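Regulatory protein ASNC (Escherichia coli, PDB 2CG4) activates transcription of asnA, regulates transcription of its own gene, and represses gidA expression at a post-transcriptional level. Local coordinates at residues Asp117-Val122 with Thr136-Val141; Ala87-Leu92 with Tyr105-Lys110. The protein carries 1 engineered substitution. All coordinates share one frame; numbering follows the deposited sequence.

How the contacts relate
In contacts 1 and 2, two helices of the ligand-binding domain pack on its four-stranded antiparallel sheet; the centres of the contacts lie about 13 Å apart. Along the chain they come in series. Contact 2 joins helix 82-90 to strand 107-113 and is complete before helix 116-127 and strand 133-147 build contact 1. Strand 68-76 lies between the two strands involved. The contacts meet directly where Tyr105 OH approaches Glu137 OE2 at 2.9 Å, a probable hydrogen bond. Segments 105-110 and 136-141 each also bind a different asparagine, so one chain contributes to two effector sites, each completed by another subunit of the octamer.

Contact 1 (Asp117-Val122 with Thr136-Val141); sequences DALQHV and TETLIV. With ASN (asparagine), chain C.
Leu119 sends its CG anti to the backbone N (chi1 176°), while Ile140 carries CG1 anti to its carbonyl carbon (chi1 -68°), and the two chains slant across one another where their ends meet. The touch is between single methyls: Leu119 CD2 lies 3.7 Å from Ile140 CD1. The same Leu119 CD2 lies more loosely over Thr138, 4.4 Å from its OG1. All three residues are buried, yet the backbones remain well apart, with 10.0 Å between the CA atoms of Leu119 and Ile140; no hydrogen bond joins the helix segment to the strand segment.

This is a helix packed on the sheet of the ferredoxin-like alpha/beta sandwich (beta-alpha-beta-beta-alpha-beta) of the Lrp/AsnC ligand-binding domain. Helix 116-127 lies against strand 133-147, and Leu119 also reaches Cys70 on the adjacent strand 68-76 and Val111 on strand 107-113 beyond it, as well as Leu142 of the fourth subunit.

Next to this apolar patch, the strand takes hold of the carboxylate of a bound asparagine. The amide of Thr138 gives a hydrogen bond from N to the ligand O at 2.9 Å, with an N-H...O angle of 157°. Thr136 OG1 donates to the ligand OXT at 2.7 Å, although the placement of that oxygen is doubtful. Further hydrogen bonds come from the third subunit, whose Thr101, Gly103, Tyr105 and Ser106 offer backbone carbonyl oxygens to the asparagine. On the same strand, Ile140 N hydrogen-bonds to Thr102 OG1 of the second subunit.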
# COMPACT_ATOMS: atom_id res chain seq x y z
N ASP A 117 19.33 5.84 -19.12
CA ASP A 117 20.23 4.74 -19.42
C ASP A 117 21.30 4.56 -18.35
O ASP A 117 21.55 3.45 -17.89
CB ASP A 117 20.87 4.89 -20.81
CG ASP A 117 21.54 3.60 -21.28
OD1 ASP A 117 20.83 2.58 -21.44
OD2 ASP A 117 22.78 3.59 -21.48
N ALA A 118 21.94 5.67 -17.96
CA ALA A 118 22.79 5.75 -16.77
C ALA A 118 22.12 5.28 -15.48
O ALA A 118 22.68 4.44 -14.77
CB ALA A 118 23.33 7.18 -16.61
N LEU A 119 20.95 5.82 -15.16
CA LEU A 119 20.21 5.39 -13.96
C LEU A 119 19.96 3.89 -13.92
O LEU A 119 20.06 3.28 -12.87
CB LEU A 119 18.87 6.13 -13.82
CG LEU A 119 18.00 5.69 -12.64
CD1 LEU A 119 18.53 6.23 -11.31
CD2 LEU A 119 16.54 6.10 -12.82
N GLN A 120 19.63 3.32 -15.07
CA GLN A 120 19.39 1.90 -15.20
C GLN A 120 20.65 1.08 -14.88
O GLN A 120 20.56 0.05 -14.23
CB GLN A 120 18.87 1.59 -16.60
CG GLN A 120 18.83 0.11 -16.96
CD GLN A 120 20.03 -0.32 -17.77
OE1 GLN A 120 20.40 0.34 -18.74
NE2 GLN A 120 20.65 -1.43 -17.38
N HIS A 121 21.80 1.55 -15.35
CA HIS A 121 23.08 0.88 -15.10
C HIS A 121 23.47 0.91 -13.62
O HIS A 121 23.88 -0.10 -13.06
CB HIS A 121 24.21 1.48 -15.96
CG HIS A 121 25.57 0.93 -15.66
ND1 HIS A 121 26.03 -0.25 -16.19
CD2 HIS A 121 26.56 1.39 -14.85
CE1 HIS A 121 27.25 -0.50 -15.73
NE2 HIS A 121 27.59 0.48 -14.92
N VAL A 122 23.32 2.07 -12.98
CA VAL A 122 23.54 2.20 -11.53
C VAL A 122 22.61 1.31 -10.69
O VAL A 122 23.09 0.50 -9.90
CB VAL A 122 23.45 3.67 -11.05
CG1 VAL A 122 23.68 3.76 -9.55
CG2 VAL A 122 24.46 4.54 -11.80
N THR A 136 14.32 -2.09 -4.40
CA THR A 136 14.34 -0.64 -4.45
C THR A 136 13.02 -0.09 -4.98
O THR A 136 12.29 -0.79 -5.68
CB THR A 136 15.52 -0.11 -5.30
OG1 THR A 136 15.57 -0.79 -6.57
CG2 THR A 136 16.82 -0.27 -4.56
N GLU A 137 12.71 1.15 -4.64
CA GLU A 137 11.60 1.88 -5.29
C GLU A 137 12.09 3.27 -5.58
O GLU A 137 12.35 4.03 -4.65
CB GLU A 137 10.40 1.98 -4.35
CG GLU A 137 9.47 0.80 -4.38
CD GLU A 137 8.48 0.83 -3.24
OE1 GLU A 137 8.41 -0.18 -2.49
OE2 GLU A 137 7.77 1.85 -3.08
N THR A 138 12.26 3.61 -6.85
CA THR A 138 12.85 4.89 -7.17
C THR A 138 11.79 5.90 -7.68
O THR A 138 10.95 5.56 -8.53
CB THR A 138 14.12 4.75 -8.08
OG1 THR A 138 13.86 5.19 -9.41
CG2 THR A 138 14.61 3.33 -8.11
N LEU A 139 11.82 7.12 -7.11
CA LEU A 139 10.89 8.22 -7.45
C LEU A 139 11.57 9.27 -8.34
O LEU A 139 12.32 10.12 -7.86
CB LEU A 139 10.39 8.92 -6.18
CG LEU A 139 9.47 8.21 -5.19
CD1 LEU A 139 10.10 6.93 -4.63
CD2 LEU A 139 9.13 9.17 -4.07
N ILE A 140 11.31 9.21 -9.64
CA ILE A 140 12.04 10.04 -10.58
C ILE A 140 11.55 11.48 -10.50
O ILE A 140 10.34 11.75 -10.52
CB ILE A 140 11.93 9.48 -12.01
CG1 ILE A 140 12.68 8.15 -12.11
CG2 ILE A 140 12.44 10.48 -13.04
CD1 ILE A 140 13.38 7.93 -13.43
N VAL A 141 12.51 12.41 -10.39
CA VAL A 141 12.18 13.82 -10.35
C VAL A 141 11.92 14.31 -11.76
O VAL A 141 12.75 14.12 -12.67
CB VAL A 141 13.30 14.68 -9.67
CG1 VAL A 141 12.85 16.12 -9.54
CG2 VAL A 141 13.66 14.12 -8.30
N ASN C . 11.32 -1.16 -8.82
CA ASN C . 12.75 -0.74 -8.87
C ASN C . 12.95 0.70 -8.49
O ASN C . 12.18 1.58 -8.88
CB ASN C . 13.34 -0.98 -10.25
CG ASN C . 13.45 -2.44 -10.57
OD1 ASN C . 14.09 -3.20 -9.84
ND2 ASN C . 12.80 -2.86 -11.64
OXT ASN C . 13.89 0.98 -7.75

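Contact 2 (Ala87-Leu92 with Tyr105-Lys110); sequences AKLESL and YSIFIK. With ASN (asparagine), chain B.
Leu89 carries most of this contact, spreading its two methyls over two isoleucines of strand 107-113. CD1 meets the end of Ile107 tip to tip, 3.8 Å from its CD1. The other branch, CD2, goes to Ile109, whose chain runs aslant to that of Leu89; here the CD1 methyl is 4.1 Å away. Ile109 reaches this place with CG1 between its backbone N and carbonyl carbon (chi1 72°). Ile107 makes its contact through a different first torsion, with CG1 anti to the carbonyl carbon and its CD1 as the touching methyl. The leucine fork therefore straddles neighbouring positions on one face of the strand, and the contact is wholly apolar and buried.

Just before the strand, the chain turns to the effector. Tyr105 O accepts a hydrogen bond from the amino N of a bound asparagine at 3.0 Å, and Ser106 O takes one from the ligand ND2 at 2.8 Å, consistent with a part in recognising the ligand. Ser106 and Ile107 both pair through the backbone with the single residue Ile74, a classic beta bulge where the strand begins. Thr136 and Thr138 of the fifth subunit bond the same ligand.

Helix 82-90 thus covers one face of the antiparallel sheet: Ile107 also packs on its Tyr82 and Ala85, while Ile109 touches Ile72 and Ile74 of strand 68-76 and Ala98 of strand 95-101.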
# COMPACT_ATOMS: atom_id res chain seq x y z
N ALA A 87 27.28 1.32 4.18
CA ALA A 87 28.71 1.31 3.87
C ALA A 87 29.00 1.02 2.39
O ALA A 87 29.91 1.61 1.81
CB ALA A 87 29.41 0.31 4.75
N LYS A 88 28.24 0.11 1.79
CA LYS A 88 28.32 -0.15 0.36
C LYS A 88 27.79 1.01 -0.49
O LYS A 88 28.34 1.30 -1.56
CB LYS A 88 27.54 -1.41 -0.02
CG LYS A 88 27.66 -2.56 0.95
CD LYS A 88 28.44 -3.71 0.36
CE LYS A 88 28.60 -4.82 1.39
NZ LYS A 88 27.57 -5.89 1.22
N LEU A 89 26.72 1.66 -0.04
CA LEU A 89 26.11 2.72 -0.83
C LEU A 89 27.04 3.90 -0.90
O LEU A 89 27.16 4.54 -1.94
CB LEU A 89 24.76 3.16 -0.24
CG LEU A 89 23.56 2.25 -0.50
CD1 LEU A 89 22.45 2.58 0.47
CD2 LEU A 89 23.07 2.35 -1.96
N GLU A 90 27.72 4.19 0.22
CA GLU A 90 28.47 5.43 0.37
C GLU A 90 29.68 5.47 -0.57
O GLU A 90 30.13 6.54 -0.96
CB GLU A 90 28.87 5.66 1.84
CG GLU A 90 30.36 5.61 2.13
CD GLU A 90 31.06 6.95 1.92
OE1 GLU A 90 30.48 8.01 2.23
OE2 GLU A 90 32.21 6.93 1.45
N SER A 91 30.17 4.30 -0.96
CA SER A 91 31.22 4.20 -1.97
C SER A 91 30.80 4.69 -3.37
O SER A 91 31.63 4.80 -4.27
CB SER A 91 31.75 2.76 -2.06
OG SER A 91 31.88 2.20 -0.78
N LEU A 92 29.51 4.97 -3.55
CA LEU A 92 29.00 5.32 -4.87
C LEU A 92 28.84 6.83 -5.02
O LEU A 92 28.22 7.48 -4.18
CB LEU A 92 27.66 4.62 -5.14
CG LEU A 92 27.68 3.09 -5.02
CD1 LEU A 92 26.27 2.51 -5.03
CD2 LEU A 92 28.54 2.48 -6.12
N TYR A 105 10.60 2.57 4.16
CA TYR A 105 11.90 2.24 3.62
C TYR A 105 12.92 2.13 4.75
O TYR A 105 12.82 2.85 5.74
CB TYR A 105 12.35 3.31 2.62
CG TYR A 105 11.40 3.55 1.46
CD1 TYR A 105 10.84 4.81 1.25
CD2 TYR A 105 11.08 2.54 0.58
CE1 TYR A 105 9.97 5.04 0.18
CE2 TYR A 105 10.23 2.75 -0.48
CZ TYR A 105 9.67 4.00 -0.67
OH TYR A 105 8.81 4.20 -1.74
N SER A 106 13.91 1.24 4.58
CA SER A 106 15.07 1.19 5.48
C SER A 106 16.03 2.37 5.28
O SER A 106 16.45 3.03 6.25
CB SER A 106 15.84 -0.13 5.30
OG SER A 106 14.98 -1.23 5.01
N ILE A 107 16.40 2.62 4.03
CA ILE A 107 17.21 3.78 3.66
C ILE A 107 16.50 4.56 2.56
O ILE A 107 15.85 3.97 1.70
CB ILE A 107 18.61 3.36 3.17
CG1 ILE A 107 19.11 2.14 3.96
CG2 ILE A 107 19.59 4.53 3.29
CD1 ILE A 107 20.44 1.62 3.52
N PHE A 108 16.60 5.88 2.61
CA PHE A 108 16.07 6.74 1.56
C PHE A 108 17.24 7.57 1.03
O PHE A 108 17.90 8.27 1.79
CB PHE A 108 14.96 7.63 2.15
CG PHE A 108 14.13 8.36 1.12
CD1 PHE A 108 13.40 7.65 0.16
CD2 PHE A 108 14.07 9.74 1.12
CE1 PHE A 108 12.63 8.32 -0.79
CE2 PHE A 108 13.30 10.42 0.17
CZ PHE A 108 12.58 9.70 -0.79
N ILE A 109 17.51 7.47 -0.26
CA ILE A 109 18.71 8.06 -0.84
C ILE A 109 18.33 8.90 -2.05
O ILE A 109 17.31 8.66 -2.68
CB ILE A 109 19.77 7.00 -1.29
CG1 ILE A 109 19.29 6.25 -2.53
CG2 ILE A 109 20.10 6.03 -0.14
CD1 ILE A 109 20.22 5.12 -2.99
N LYS A 110 19.16 9.90 -2.34
CA LYS A 110 19.12 10.60 -3.62
C LYS A 110 20.25 10.11 -4.50
O LYS A 110 21.39 10.02 -4.05
CB LYS A 110 19.27 12.09 -3.41
CG LYS A 110 18.45 12.92 -4.34
CD LYS A 110 18.94 14.34 -4.34
CE LYS A 110 17.93 15.28 -5.00
NZ LYS A 110 18.37 16.70 -4.82
N ASN B . 11.42 2.60 8.37
CA ASN B . 11.86 2.38 9.77
C ASN B . 10.80 2.73 10.78
O ASN B . 10.11 3.75 10.65
CB ASN B . 13.13 3.15 10.08
CG ASN B . 14.31 2.62 9.32
OD1 ASN B . 14.66 1.44 9.42
ND2 ASN B . 14.93 3.48 8.53
OXT ASN B . 10.61 1.97 11.72